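Local coordinates for protein ubiquitin conjugating enzyme (PDB 3WE5) that probably accepts activated ubiquitin from an E1 enzyme as a thioester and passes it on toward target proteins, as a ubiquitin-conjugating (E2) enzyme, at residues T46-S51 with L57-V62; A26-K31 with A81-S86; P88-V93 with S115-E120; F77-Q82 with L125-V130. All blocks are in the same frame, centred on the assembly; numbering follows the deposited sequence.

The four contacts follow the E2 (UBC) fold, in which helices 24-39 and 127-140 both pack against the face of the four-stranded antiparallel sheet that carries Phe58. Interaction 1 is the hairpin of strands 45-49 and 55-61. Interaction 4 seats helix 127-140 on the end of strand 72-78, and interaction 3 sets the loop before that helix against strand 89-92. Interaction 2 ties helix 24-39 to the turn between the last two strands, its centre about 7 Å from that of interaction 4. Along the chain, interaction 1 falls between the segments of interaction 2, and interaction 3 between those of interaction 4. Through Phe58, Phe77, Val90 and Val127, sheet and helix 127-140 share one hydrophobic core.

Interaction 1 (T46-S51 with L57-V62); sequences TLVDAS and LFTIEV
Val48 and Asp49 of one strand sit opposite the single Leu57 of the other, a classic beta bulge in the antiparallel hairpin of the first two strands of the UBC-fold sheet. The backbone evidence is a shared acceptor: Leu57 O takes bonds from Val48 N (2.9 Å) and Asp49 N (3.1 Å), which come from the same face of its carbonyl plane. Leu57 N answers with a bond to Asp49 O. Beyond the non-hydrogen-bonded pair Leu47-Phe58, Thr46 and Thr59 form a hydrogen-bonded pair, with Thr59 N 2.8 Å from Thr46 O.

Apolar contacts occupy both faces. Leu47, its CG anti to the backbone N (chi1 176°), lays CD1 over the Phe58 ring, displaced from the centre toward the rim, in a CH-pi contact, 3.9 Å from CD1 to the centroid and 19° off the normal. Both residues also touch Ile36 of helix 24-39, so this face points into the core. On the face of Thr46 and Thr59, Val48 CG2 meets Thr59 CG2 at 3.6 Å.

The polar side-chain link is indirect. The two threonines lie side by side, and a single water joins their hydroxyls, 2.9 Å from Thr46 OG1 and 2.7 Å from Thr59 OG1.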
# COMPACT_ATOMS: atom_id res chain seq x y z
N THR A 46 -1.73 24.56 10.01
CA THR A 46 -2.57 25.73 10.30
C THR A 46 -3.99 25.31 10.64
O THR A 46 -4.58 24.53 9.91
CB THR A 46 -2.66 26.65 9.09
OG1 THR A 46 -1.33 26.98 8.66
CG2 THR A 46 -3.41 27.93 9.43
N LEU A 47 -4.50 25.80 11.76
CA LEU A 47 -5.94 25.62 12.10
C LEU A 47 -6.78 26.55 11.24
O LEU A 47 -6.55 27.77 11.24
CB LEU A 47 -6.16 25.90 13.59
CG LEU A 47 -7.64 25.83 14.04
CD1 LEU A 47 -8.13 24.41 13.90
CD2 LEU A 47 -7.75 26.28 15.47
N VAL A 48 -7.72 25.97 10.49
CA VAL A 48 -8.61 26.68 9.56
C VAL A 48 -10.02 26.85 10.12
O VAL A 48 -10.65 27.89 9.93
CB VAL A 48 -8.62 25.97 8.19
CG1 VAL A 48 -9.77 26.45 7.31
CG2 VAL A 48 -7.28 26.21 7.50
N ASP A 49 -10.50 25.87 10.87
CA ASP A 49 -11.86 25.97 11.41
C ASP A 49 -11.98 25.06 12.63
O ASP A 49 -11.57 23.89 12.59
CB ASP A 49 -12.87 25.53 10.35
CG ASP A 49 -14.29 25.67 10.84
OD1 ASP A 49 -14.72 24.83 11.68
OD2 ASP A 49 -14.97 26.62 10.40
N ALA A 50 -12.46 25.63 13.72
CA ALA A 50 -12.80 24.87 14.93
C ALA A 50 -14.09 25.45 15.48
O ALA A 50 -14.13 25.99 16.60
CB ALA A 50 -11.69 24.94 15.95
N SER A 51 -15.13 25.38 14.66
CA SER A 51 -16.35 26.15 14.97
C SER A 51 -17.29 25.44 15.92
O SER A 51 -18.26 26.05 16.40
CB SER A 51 -17.06 26.50 13.68
OG SER A 51 -16.25 27.41 12.97
N LEU A 57 -10.94 21.57 11.02
CA LEU A 57 -10.15 21.50 9.79
C LEU A 57 -8.80 22.21 9.98
O LEU A 57 -8.73 23.30 10.55
CB LEU A 57 -10.89 22.23 8.67
CG LEU A 57 -12.22 21.64 8.23
CD1 LEU A 57 -12.90 22.61 7.22
CD2 LEU A 57 -12.05 20.27 7.62
N PHE A 58 -7.75 21.56 9.47
CA PHE A 58 -6.39 22.12 9.41
C PHE A 58 -5.89 22.12 7.96
O PHE A 58 -6.36 21.35 7.13
CB PHE A 58 -5.42 21.25 10.23
CG PHE A 58 -5.65 21.28 11.69
CD1 PHE A 58 -6.65 20.50 12.27
CD2 PHE A 58 -4.87 22.09 12.52
CE1 PHE A 58 -6.85 20.53 13.64
CE2 PHE A 58 -5.06 22.13 13.88
CZ PHE A 58 -6.09 21.34 14.45
N THR A 59 -4.93 22.98 7.65
CA THR A 59 -4.11 22.75 6.46
C THR A 59 -2.77 22.18 6.90
O THR A 59 -2.26 22.54 7.95
CB THR A 59 -3.91 23.99 5.61
OG1 THR A 59 -3.28 25.01 6.37
CG2 THR A 59 -5.25 24.50 5.10
N ILE A 60 -2.24 21.27 6.08
CA ILE A 60 -0.97 20.61 6.37
C ILE A 60 -0.06 20.86 5.17
O ILE A 60 -0.38 20.48 4.03
CB ILE A 60 -1.16 19.11 6.51
CG1 ILE A 60 -2.14 18.78 7.65
CG2 ILE A 60 0.19 18.40 6.70
CD1 ILE A 60 -1.70 19.27 9.03
N GLU A 61 1.08 21.49 5.43
CA GLU A 61 2.11 21.62 4.40
C GLU A 61 3.34 20.90 4.90
O GLU A 61 3.74 21.07 6.06
CB GLU A 61 2.46 23.08 4.15
CG GLU A 61 3.59 23.24 3.14
CD GLU A 61 3.75 24.65 2.63
OE1 GLU A 61 2.84 25.47 2.88
OE2 GLU A 61 4.78 24.92 1.97
N VAL A 62 3.96 20.10 4.04
CA VAL A 62 5.15 19.35 4.42
C VAL A 62 6.33 20.27 4.12
O VAL A 62 6.42 20.82 3.01
CB VAL A 62 5.29 18.08 3.60
CG1 VAL A 62 6.52 17.29 4.05
CG2 VAL A 62 4.02 17.21 3.73
O HOH W 1 -0.59 24.88 6.76

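Interaction 2 (A26-K31 with A81-S86); sequences ARRLAK and AQYPIS
Arg28 spreads its guanidinium flat over Pro84: Pro84 CB sits above the centre of the group, 3.6 Å from Arg28 CZ, and Pro84 CG comes within 3.5 Å of Arg28 NH1. The chain bends at chi2 (68°), which folds the guanidinium back across the proline while CG passes 3.8 Å from Tyr83 CE2. Beside it, Leu29 packs on the CD2-CE2 bond of the tyrosine, with Leu29 CD2 3.4 Å from Tyr83 CE2 and Leu29 CG 3.6 Å from Tyr83 CD2. The guanidinium and Tyr83 ring planes stand 78° apart, so the two flat groups are not stacked.

The second shell fixes both polar ends. Glu32 OE2 receives Arg28 NE in a salt bridge and is also hydrogen-bonded to Tyr83 OH, while Arg28 NH1 bonds to Pro123 O. On the loop side, Pro84 CB lies over one face of the Tyr83 ring, consistent with the cis peptide between the two residues, and Trp121 NE1 holds Pro84 O.

A cis Tyr-Pro step in the turn between the third and fourth strands, packed on the N-terminal helix, is a hallmark of the UBC fold; in related E2s this helix and turn help form the surface that E3 ligases bind.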
# COMPACT_ATOMS: atom_id res chain seq x y z
N ALA A 26 -16.08 17.37 25.50
CA ALA A 26 -16.04 18.74 24.95
C ALA A 26 -14.98 19.59 25.66
O ALA A 26 -14.28 20.42 25.02
CB ALA A 26 -17.43 19.40 25.08
N ARG A 27 -14.87 19.41 26.98
CA ARG A 27 -13.93 20.20 27.76
C ARG A 27 -12.49 19.84 27.37
O ARG A 27 -11.65 20.72 27.34
CB ARG A 27 -14.16 20.02 29.26
CG ARG A 27 -15.47 20.70 29.73
CD ARG A 27 -15.61 20.60 31.23
NE ARG A 27 -14.58 21.36 31.93
CZ ARG A 27 -14.64 22.67 32.22
NH1 ARG A 27 -15.70 23.41 31.87
NH2 ARG A 27 -13.63 23.24 32.87
N ARG A 28 -12.24 18.57 27.07
CA ARG A 28 -10.91 18.15 26.64
C ARG A 28 -10.59 18.84 25.31
O ARG A 28 -9.50 19.38 25.10
CB ARG A 28 -10.89 16.63 26.46
CG ARG A 28 -9.75 16.04 25.56
CD ARG A 28 -8.33 16.21 26.18
NE ARG A 28 -7.37 15.76 25.18
CZ ARG A 28 -6.61 14.66 25.23
NH1 ARG A 28 -6.56 13.90 26.31
NH2 ARG A 28 -5.86 14.34 24.18
N LEU A 29 -11.57 18.86 24.41
CA LEU A 29 -11.36 19.53 23.13
C LEU A 29 -11.20 21.03 23.27
O LEU A 29 -10.39 21.63 22.54
CB LEU A 29 -12.47 19.17 22.12
CG LEU A 29 -12.27 17.73 21.61
CD1 LEU A 29 -13.58 17.20 21.04
CD2 LEU A 29 -11.16 17.67 20.56
N ALA A 30 -11.93 21.65 24.21
CA ALA A 30 -11.76 23.07 24.49
C ALA A 30 -10.36 23.36 24.97
O ALA A 30 -9.80 24.40 24.63
CB ALA A 30 -12.73 23.57 25.53
N LYS A 31 -9.81 22.46 25.78
CA LYS A 31 -8.46 22.69 26.28
C LYS A 31 -7.45 22.57 25.14
O LYS A 31 -6.51 23.36 25.07
CB LYS A 31 -8.10 21.74 27.44
CG LYS A 31 -6.67 22.01 27.94
CD LYS A 31 -6.47 21.76 29.41
CE LYS A 31 -5.09 22.30 29.83
NZ LYS A 31 -4.02 21.73 28.98
N ALA A 81 -18.52 11.28 21.01
CA ALA A 81 -18.71 11.66 22.40
C ALA A 81 -17.75 10.98 23.38
O ALA A 81 -17.72 11.35 24.57
CB ALA A 81 -20.16 11.40 22.83
N GLN A 82 -17.00 9.99 22.89
CA GLN A 82 -16.04 9.26 23.71
C GLN A 82 -14.60 9.78 23.57
O GLN A 82 -13.70 9.27 24.23
CB GLN A 82 -16.08 7.76 23.42
CG GLN A 82 -17.36 7.08 23.93
CD GLN A 82 -18.58 7.42 23.10
OE1 GLN A 82 -19.50 8.08 23.57
NE2 GLN A 82 -18.58 6.99 21.84
N TYR A 83 -14.37 10.79 22.74
CA TYR A 83 -13.03 11.41 22.68
C TYR A 83 -12.69 11.92 24.08
O TYR A 83 -13.54 12.47 24.79
CB TYR A 83 -13.02 12.57 21.65
CG TYR A 83 -11.63 13.16 21.43
CD1 TYR A 83 -10.77 12.58 20.53
CD2 TYR A 83 -11.20 14.28 22.13
CE1 TYR A 83 -9.50 13.09 20.31
CE2 TYR A 83 -9.91 14.80 21.93
CZ TYR A 83 -9.08 14.19 21.01
OH TYR A 83 -7.80 14.68 20.78
N PRO A 84 -11.43 11.78 24.54
CA PRO A 84 -10.23 11.31 23.83
C PRO A 84 -9.95 9.82 24.01
O PRO A 84 -8.87 9.37 23.64
CB PRO A 84 -9.14 12.14 24.51
CG PRO A 84 -9.58 12.14 25.96
CD PRO A 84 -11.09 12.30 25.88
N ILE A 85 -10.89 9.06 24.57
CA ILE A 85 -10.69 7.63 24.69
C ILE A 85 -10.81 7.01 23.30
O ILE A 85 -9.95 6.21 22.90
CB ILE A 85 -11.66 6.98 25.71
CG1 ILE A 85 -11.58 7.72 27.05
CG2 ILE A 85 -11.39 5.47 25.78
CD1 ILE A 85 -10.18 7.86 27.69
N SER A 86 -11.85 7.38 22.55
CA SER A 86 -11.92 7.01 21.14
C SER A 86 -11.00 7.90 20.32
O SER A 86 -10.83 9.08 20.64
CB SER A 86 -13.34 7.15 20.62
OG SER A 86 -13.84 8.43 20.95

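Interaction 3 (P88-V93 with S115-E120); sequences PAVQFV and SILGSE
Leu117 pushes its two methyls against Val90, and this is the compact part of the contact. Leu117 CD2 lies 3.6 Å from Val90 CG2 and 3.8 Å from Val90 CB, while Leu117 CD1 stands 4.0 Å from the same CB. The two side chains cross at about a right angle, so the forked end of the leucine meets the flank of the valine. Val90 CG2 is the branch beside the backbone N, the other methyl being anti to it (chi1 -178°), and the CB of Val90 points to the loop. Both its surroundings and its burial are those of the core, since Val90 also packs on Leu75 and Phe77 of the neighbouring strand and on Leu134 of helix 127-140.

In the UBC fold, strand 89-92 is the last of the antiparallel meander, and the long segment that follows it, which in E2 enzymes carries the catalytic cysteine, leads to helix 127-140. Residues 115-117 form a short 3-10 turn within that segment. Ile116 faces Val130 and Thr133 of the helix, whereas Leu117 turns to the strand.

The looser side is bridged by water: one and the same molecule donates to Pro88 O (2.9 Å) and to Leu117 O (2.6 Å), so the two carbonyls are linked without touching. Beyond Leu117 the chain faces solvent through Gly118, Ser119 and Glu120. This turn is closed from within: Ser115 O accepts from Gly118 N and Glu120 N, which approach from opposite faces of the carbonyl plane.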
# COMPACT_ATOMS: atom_id res chain seq x y z
N PRO A 88 -9.90 10.20 17.16
CA PRO A 88 -10.62 11.00 16.17
C PRO A 88 -10.68 10.29 14.82
O PRO A 88 -9.79 9.51 14.47
CB PRO A 88 -9.74 12.26 16.05
CG PRO A 88 -8.33 11.75 16.36
CD PRO A 88 -8.53 10.68 17.43
N ALA A 89 -11.74 10.58 14.05
CA ALA A 89 -11.83 10.11 12.67
C ALA A 89 -11.13 11.16 11.83
O ALA A 89 -11.51 12.33 11.84
CB ALA A 89 -13.26 9.97 12.27
N VAL A 90 -10.08 10.76 11.13
CA VAL A 90 -9.22 11.74 10.45
C VAL A 90 -9.06 11.39 8.97
O VAL A 90 -8.76 10.24 8.62
CB VAL A 90 -7.83 11.75 11.13
CG1 VAL A 90 -6.93 12.81 10.47
CG2 VAL A 90 -7.96 12.06 12.61
N GLN A 91 -9.28 12.37 8.09
CA GLN A 91 -9.16 12.15 6.66
C GLN A 91 -8.78 13.45 5.95
O GLN A 91 -9.11 14.55 6.42
CB GLN A 91 -10.47 11.58 6.10
CG GLN A 91 -11.64 12.53 6.23
CD GLN A 91 -12.96 11.80 6.37
OE1 GLN A 91 -13.42 11.54 7.49
NE2 GLN A 91 -13.58 11.47 5.25
N PHE A 92 -8.07 13.31 4.84
CA PHE A 92 -7.85 14.45 3.97
C PHE A 92 -9.16 14.71 3.25
O PHE A 92 -9.89 13.77 2.88
CB PHE A 92 -6.70 14.18 2.98
CG PHE A 92 -5.34 14.19 3.63
CD1 PHE A 92 -4.71 15.39 3.93
CD2 PHE A 92 -4.70 13.00 3.99
CE1 PHE A 92 -3.44 15.42 4.56
CE2 PHE A 92 -3.43 13.02 4.60
CZ PHE A 92 -2.80 14.22 4.89
N VAL A 93 -9.46 16.00 3.08
CA VAL A 93 -10.67 16.45 2.39
C VAL A 93 -10.51 16.37 0.88
O VAL A 93 -9.49 16.77 0.30
CB VAL A 93 -11.05 17.87 2.84
CG1 VAL A 93 -12.25 18.41 2.04
CG2 VAL A 93 -11.39 17.86 4.31
N SER A 115 -1.13 4.07 12.06
CA SER A 115 -1.30 3.43 13.37
C SER A 115 -1.81 4.37 14.47
O SER A 115 -2.56 3.93 15.35
CB SER A 115 -0.01 2.72 13.79
OG SER A 115 1.11 3.59 13.75
N ILE A 116 -1.43 5.65 14.40
CA ILE A 116 -1.91 6.65 15.35
C ILE A 116 -3.43 6.77 15.33
O ILE A 116 -4.02 7.19 16.33
CB ILE A 116 -1.25 8.04 15.08
CG1 ILE A 116 -1.44 8.99 16.26
CG2 ILE A 116 -1.75 8.66 13.79
CD1 ILE A 116 -0.55 10.22 16.19
N LEU A 117 -4.06 6.41 14.22
CA LEU A 117 -5.52 6.52 14.10
C LEU A 117 -6.22 5.23 14.49
O LEU A 117 -7.44 5.18 14.58
CB LEU A 117 -5.92 6.90 12.67
CG LEU A 117 -5.25 8.17 12.17
CD1 LEU A 117 -5.64 8.45 10.72
CD2 LEU A 117 -5.63 9.34 13.05
N GLY A 118 -5.43 4.18 14.73
CA GLY A 118 -5.99 2.88 15.08
C GLY A 118 -5.46 2.32 16.39
O GLY A 118 -5.68 2.89 17.46
N SER A 119 -4.75 1.20 16.30
CA SER A 119 -4.22 0.49 17.46
C SER A 119 -3.29 1.33 18.34
O SER A 119 -3.16 1.07 19.54
CB SER A 119 -3.44 -0.74 16.99
OG SER A 119 -2.21 -0.33 16.40
N GLU A 120 -2.63 2.32 17.76
CA GLU A 120 -1.69 3.13 18.54
C GLU A 120 -2.25 4.48 19.02
O GLU A 120 -1.53 5.29 19.61
CB GLU A 120 -0.39 3.29 17.77
CG GLU A 120 0.08 1.95 17.21
CD GLU A 120 1.56 1.72 17.38
OE1 GLU A 120 1.93 0.78 18.12
OE2 GLU A 120 2.36 2.46 16.77
O HOH W 2 -9.40 6.75 13.75

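Interaction 4 (F77-Q82 with L125-V130); sequences FRFDAQ and LSVIAV
Val127 meets two phenylalanines in two different ways, one methyl for each. Its CG1 sits over the centre of the Phe77 ring in a CH-pi contact, 3.7 Å from CG1 to the centroid and 12° off the normal. Its CG2 instead lies near the plane of the Phe79 ring, at the edge, 3.6 Å from Phe79 CE1. With CG1 anti to the backbone N (chi1 172°) and CG2 beside it, the two branches diverge toward the two rings.

Phe77 is also bordered by Val130, one turn further along the helix: Val130 CB is at the ring edge in its plane, and Val130 CG1 is 3.7 Å from Phe77 CE2. A face and an edge of one ring are thus used by successive turns. This is the packing of the central helix of the UBC fold on the antiparallel sheet, here at the end of strand 72-78 where it leaves the sheet. All four touching residues are buried. Outside the segments, Phe77 also meets the Phe58 ring, and Phe79 makes edge-to-face contacts with Tyr83 and Trp56.

Each segment is shaped by its own short-range bonds. Ser126 is the N-cap of the helix, its OG accepting from Ala129 N at 3.1 Å with an N-H...O angle of 164°, and Glu32 OE1 bonds to Val127 N, putting a carboxylate at the helix start where it would probably be favoured by the helix dipole. Past Phe79 the chain makes an Asx turn, with Gln82 N 2.9 Å from Asp80 OD1, an oxygen that is also hydrogen-bonded to Ser86 OG.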
# COMPACT_ATOMS: atom_id res chain seq x y z
N PHE A 77 -10.70 16.51 11.12
CA PHE A 77 -10.87 15.69 12.32
C PHE A 77 -12.34 15.67 12.68
O PHE A 77 -12.96 16.72 12.77
CB PHE A 77 -10.12 16.33 13.49
CG PHE A 77 -8.64 16.17 13.39
CD1 PHE A 77 -7.92 16.92 12.48
CD2 PHE A 77 -7.97 15.28 14.21
CE1 PHE A 77 -6.52 16.76 12.39
CE2 PHE A 77 -6.62 15.12 14.12
CZ PHE A 77 -5.89 15.85 13.20
N ARG A 78 -12.89 14.48 12.91
CA ARG A 78 -14.22 14.38 13.51
C ARG A 78 -14.14 13.67 14.85
O ARG A 78 -13.44 12.64 14.97
CB ARG A 78 -15.18 13.64 12.56
CG ARG A 78 -15.68 14.51 11.42
CD ARG A 78 -16.73 13.81 10.58
NE ARG A 78 -16.12 12.81 9.71
CZ ARG A 78 -16.81 11.98 8.94
NH1 ARG A 78 -18.14 11.99 8.96
NH2 ARG A 78 -16.17 11.12 8.16
N PHE A 79 -14.84 14.20 15.85
CA PHE A 79 -14.77 13.70 17.24
C PHE A 79 -16.12 13.13 17.68
O PHE A 79 -17.15 13.79 17.49
CB PHE A 79 -14.37 14.83 18.21
CG PHE A 79 -13.17 15.64 17.75
CD1 PHE A 79 -11.89 15.11 17.88
CD2 PHE A 79 -13.33 16.89 17.19
CE1 PHE A 79 -10.77 15.82 17.41
CE2 PHE A 79 -12.21 17.63 16.76
CZ PHE A 79 -10.94 17.08 16.87
N ASP A 80 -16.13 11.93 18.25
CA ASP A 80 -17.39 11.44 18.83
C ASP A 80 -17.46 11.72 20.33
O ASP A 80 -16.56 12.34 20.89
CB ASP A 80 -17.64 9.97 18.48
CG ASP A 80 -16.63 9.01 19.10
OD1 ASP A 80 -16.13 9.28 20.20
OD2 ASP A 80 -16.34 7.97 18.48
N ALA A 81 -18.52 11.28 21.01
CA ALA A 81 -18.71 11.66 22.40
C ALA A 81 -17.75 10.98 23.38
O ALA A 81 -17.72 11.35 24.57
CB ALA A 81 -20.16 11.40 22.83
N GLN A 82 -17.00 9.99 22.89
CA GLN A 82 -16.04 9.26 23.71
C GLN A 82 -14.60 9.78 23.57
O GLN A 82 -13.70 9.27 24.23
CB GLN A 82 -16.08 7.76 23.42
CG GLN A 82 -17.36 7.08 23.93
CD GLN A 82 -18.58 7.42 23.10
OE1 GLN A 82 -19.50 8.08 23.57
NE2 GLN A 82 -18.58 6.99 21.84
N LEU A 125 -2.19 11.43 23.46
CA LEU A 125 -1.91 12.18 22.24
C LEU A 125 -2.88 13.35 22.13
O LEU A 125 -3.59 13.69 23.08
CB LEU A 125 -1.99 11.28 21.02
CG LEU A 125 -1.09 10.04 21.10
CD1 LEU A 125 -1.22 9.19 19.87
CD2 LEU A 125 0.35 10.42 21.37
N SER A 126 -2.87 14.01 20.99
CA SER A 126 -3.67 15.22 20.83
C SER A 126 -3.90 15.41 19.36
O SER A 126 -3.29 14.75 18.53
CB SER A 126 -2.94 16.43 21.37
OG SER A 126 -1.73 16.65 20.66
N VAL A 127 -4.79 16.33 19.02
CA VAL A 127 -5.02 16.63 17.62
C VAL A 127 -3.73 17.11 16.93
O VAL A 127 -3.41 16.67 15.81
CB VAL A 127 -6.10 17.71 17.52
CG1 VAL A 127 -6.21 18.18 16.07
CG2 VAL A 127 -7.43 17.12 18.00
N ILE A 128 -3.01 18.00 17.59
CA ILE A 128 -1.76 18.52 17.02
C ILE A 128 -0.72 17.41 16.85
O ILE A 128 -0.04 17.35 15.84
CB ILE A 128 -1.22 19.69 17.83
CG1 ILE A 128 -2.18 20.87 17.71
CG2 ILE A 128 0.18 20.09 17.35
CD1 ILE A 128 -2.17 21.55 16.32
N ALA A 129 -0.62 16.50 17.82
CA ALA A 129 0.25 15.33 17.62
C ALA A 129 -0.09 14.51 16.39
O ALA A 129 0.79 14.05 15.67
CB ALA A 129 0.27 14.42 18.90
N VAL A 130 -1.38 14.31 16.12
CA VAL A 130 -1.78 13.62 14.92
C VAL A 130 -1.34 14.41 13.67
O VAL A 130 -0.86 13.82 12.70
CB VAL A 130 -3.30 13.41 14.89
CG1 VAL A 130 -3.74 12.79 13.56
CG2 VAL A 130 -3.71 12.51 16.06